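Local coordinates for putative uncharacterized protein (Coprinopsis cinerea, PDB 3W9A) that probably hydrolyses beta-glucan chains, as a fungal glycoside hydrolase of family 131 whose catalytic domain is a beta-jelly roll, at residues 2-7 against 222-227. Numbering follows the deposited sequence.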
loop_
_atom_site.group_PDB
_atom_site.type_symbol
_atom_site.label_atom_id
_atom_site.label_comp_id
_atom_site.label_asym_id
_atom_site.label_seq_id
_atom_site.Cartn_x
_atom_site.Cartn_y
_atom_site.Cartn_z
ATOM N N ARG A 2 11.282 -10.808 12.674
ATOM C CA ARG A 2 12.053 -9.566 12.626
ATOM C C ARG A 2 11.712 -8.723 11.404
ATOM O O ARG A 2 11.424 -9.232 10.298
ATOM C CB ARG A 2 13.565 -9.791 12.756
ATOM C CG ARG A 2 14.233 -10.622 11.683
ATOM C CD ARG A 2 15.756 -10.535 11.791
ATOM N NE ARG A 2 16.357 -10.307 10.481
ATOM C CZ ARG A 2 16.299 -9.159 9.794
ATOM N NH1 ARG A 2 15.660 -8.092 10.272
ATOM N NH2 ARG A 2 16.887 -9.077 8.609
ATOM N N ILE A 3 11.723 -7.420 11.634
ATOM C CA ILE A 3 11.313 -6.487 10.636
ATOM C C ILE A 3 12.496 -6.305 9.718
ATOM O O ILE A 3 13.595 -5.980 10.157
ATOM C CB ILE A 3 10.808 -5.173 11.265
ATOM C CG1 ILE A 3 9.547 -5.485 12.098
ATOM C CG2 ILE A 3 10.492 -4.144 10.186
ATOM C CD1 ILE A 3 9.004 -4.323 12.891
ATOM N N VAL A 4 12.259 -6.554 8.438
ATOM C CA VAL A 4 13.297 -6.450 7.435
ATOM C C VAL A 4 13.381 -5.008 6.941
ATOM O O VAL A 4 14.473 -4.491 6.753
ATOM C CB VAL A 4 13.053 -7.425 6.268
ATOM C CG1 VAL A 4 14.239 -7.408 5.330
ATOM C CG2 VAL A 4 12.809 -8.847 6.795
ATOM N N TRP A 5 12.217 -4.369 6.759
ATOM C CA TRP A 5 12.142 -2.961 6.364
ATOM C C TRP A 5 10.932 -2.345 7.059
ATOM O O TRP A 5 9.816 -2.940 7.108
ATOM C CB TRP A 5 12.062 -2.804 4.832
ATOM C CG TRP A 5 11.658 -1.447 4.345
ATOM C CD1 TRP A 5 12.482 -0.372 4.128
ATOM C CD2 TRP A 5 10.332 -1.007 4.021
ATOM N NE1 TRP A 5 11.750 0.702 3.676
ATOM C CE2 TRP A 5 10.425 0.345 3.617
ATOM C CE3 TRP A 5 9.077 -1.624 4.036
ATOM C CZ2 TRP A 5 9.313 1.091 3.215
ATOM C CZ3 TRP A 5 7.959 -0.889 3.639
ATOM C CH2 TRP A 5 8.086 0.463 3.228
ATOM N N ASP A 6 11.177 -1.175 7.631
ATOM C CA ASP A 6 10.175 -0.462 8.411
ATOM C C ASP A 6 9.723 0.798 7.664
ATOM O O ASP A 6 10.494 1.757 7.496
ATOM C CB ASP A 6 10.727 -0.143 9.796
ATOM C CG ASP A 6 9.648 0.272 10.780
ATOM O OD1 ASP A 6 8.568 0.710 10.355
ATOM O OD2 ASP A 6 9.911 0.199 11.991
ATOM N N GLY A 7 8.481 0.754 7.188
ATOM C CA GLY A 7 7.841 1.879 6.501
ATOM C C GLY A 7 7.066 2.814 7.410
ATOM O O GLY A 7 6.196 3.569 6.941
ATOM N N ILE A 222 7.623 -4.728 6.397
ATOM C CA ILE A 222 7.899 -6.040 5.843
ATOM C C ILE A 222 8.675 -6.812 6.895
ATOM O O ILE A 222 9.697 -6.343 7.390
ATOM C CB ILE A 222 8.730 -5.944 4.544
ATOM C CG1 ILE A 222 7.909 -5.250 3.440
ATOM C CG2 ILE A 222 9.210 -7.331 4.104
ATOM C CD1 ILE A 222 8.716 -4.803 2.229
ATOM N N GLU A 223 8.154 -7.967 7.280
ATOM C CA GLU A 223 8.767 -8.755 8.336
ATOM C C GLU A 223 9.008 -10.183 7.864
ATOM O O GLU A 223 8.399 -10.661 6.917
ATOM C CB GLU A 223 7.857 -8.768 9.560
ATOM C CG GLU A 223 6.545 -9.524 9.310
ATOM C CD GLU A 223 5.678 -9.668 10.524
ATOM O OE1 GLU A 223 6.189 -9.587 11.665
ATOM O OE2 GLU A 223 4.465 -9.874 10.330
ATOM N N GLU A 224 9.900 -10.873 8.549
ATOM C CA GLU A 224 9.994 -12.313 8.397
ATOM C C GLU A 224 8.868 -12.957 9.191
ATOM O O GLU A 224 8.148 -12.300 9.940
ATOM C CB GLU A 224 11.330 -12.826 8.921
ATOM C CG GLU A 224 12.523 -12.296 8.172
ATOM C CD GLU A 224 13.846 -12.714 8.812
ATOM O OE1 GLU A 224 14.899 -12.398 8.212
ATOM O OE2 GLU A 224 13.832 -13.355 9.886
ATOM N N GLY A 225 8.710 -14.262 9.010
ATOM C CA GLY A 225 7.785 -15.032 9.830
ATOM C C GLY A 225 8.350 -15.272 11.227
ATOM O O GLY A 225 9.538 -15.037 11.466
ATOM N N PRO A 226 7.501 -15.734 12.163
ATOM C CA PRO A 226 6.088 -15.919 11.896
ATOM C C PRO A 226 5.341 -14.573 11.895
ATOM O O PRO A 226 5.765 -13.610 12.533
ATOM C CB PRO A 226 5.636 -16.818 13.045
ATOM C CG PRO A 226 6.553 -16.470 14.175
ATOM C CD PRO A 226 7.847 -15.993 13.569
ATOM N N ILE A 227 4.245 -14.524 11.151
ATOM C CA ILE A 227 3.501 -13.273 10.962
ATOM C C ILE A 227 3.053 -12.666 12.298
ATOM O O ILE A 227 2.664 -13.378 13.219
ATOM C CB ILE A 227 2.297 -13.474 10.004
ATOM C CG1 ILE A 227 1.685 -12.132 9.599
ATOM C CG2 ILE A 227 1.217 -14.363 10.625
ATOM C CD1 ILE A 227 0.534 -12.256 8.607
HETATM O O HOH W 1 12.128 -13.677 12.065
#
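Val-4 N and Trp-5 N both donate to Ile-222 O, at 2.8 and 3.3 Å; two residues thus face one, and the register slips by one between the Ile-3/Glu-223 and Trp-5/Ile-222 pairs. On the Trp-5 side, Ile-222 N returns a bond to Trp-5 O (2.9 Å, 160° at the hydrogen), making a hydrogen-bonded pair; on the other, Glu-224 N reaches Arg-2 O at 2.8 Å. Trp-5 CE3 comes to 3.7 Å from Ile-222 CD1, the indole being swung away from the backbone N (chi1 166°). The straight Glu-224 side chain runs across Val-4, CG 3.7 Å from Val-4 CG2. Its OE1 lies 3.4 Å from Arg-2 NE, but the carboxylate and guanidinium planes are 59° apart and no N-H points at the oxygen, a salt bridge of charges alone, while a water links OE2 to Arg-2 N and Gly-225 O. Replacing Glu-224 by alanine is likely to leave the Arg-2 guanidinium without this countercharge and the water without its OE2 partner. Farther out, Thr-29 O accepts from Trp-5 NE1, and Glu-223 hydrogen-bonds His-97 and Gly-1 N. The backbone bonds pair strand 3-6 with strand 213-224, with a classic bulge at Val-4 and Trp-5, in an antiparallel sheet of the beta-jelly roll.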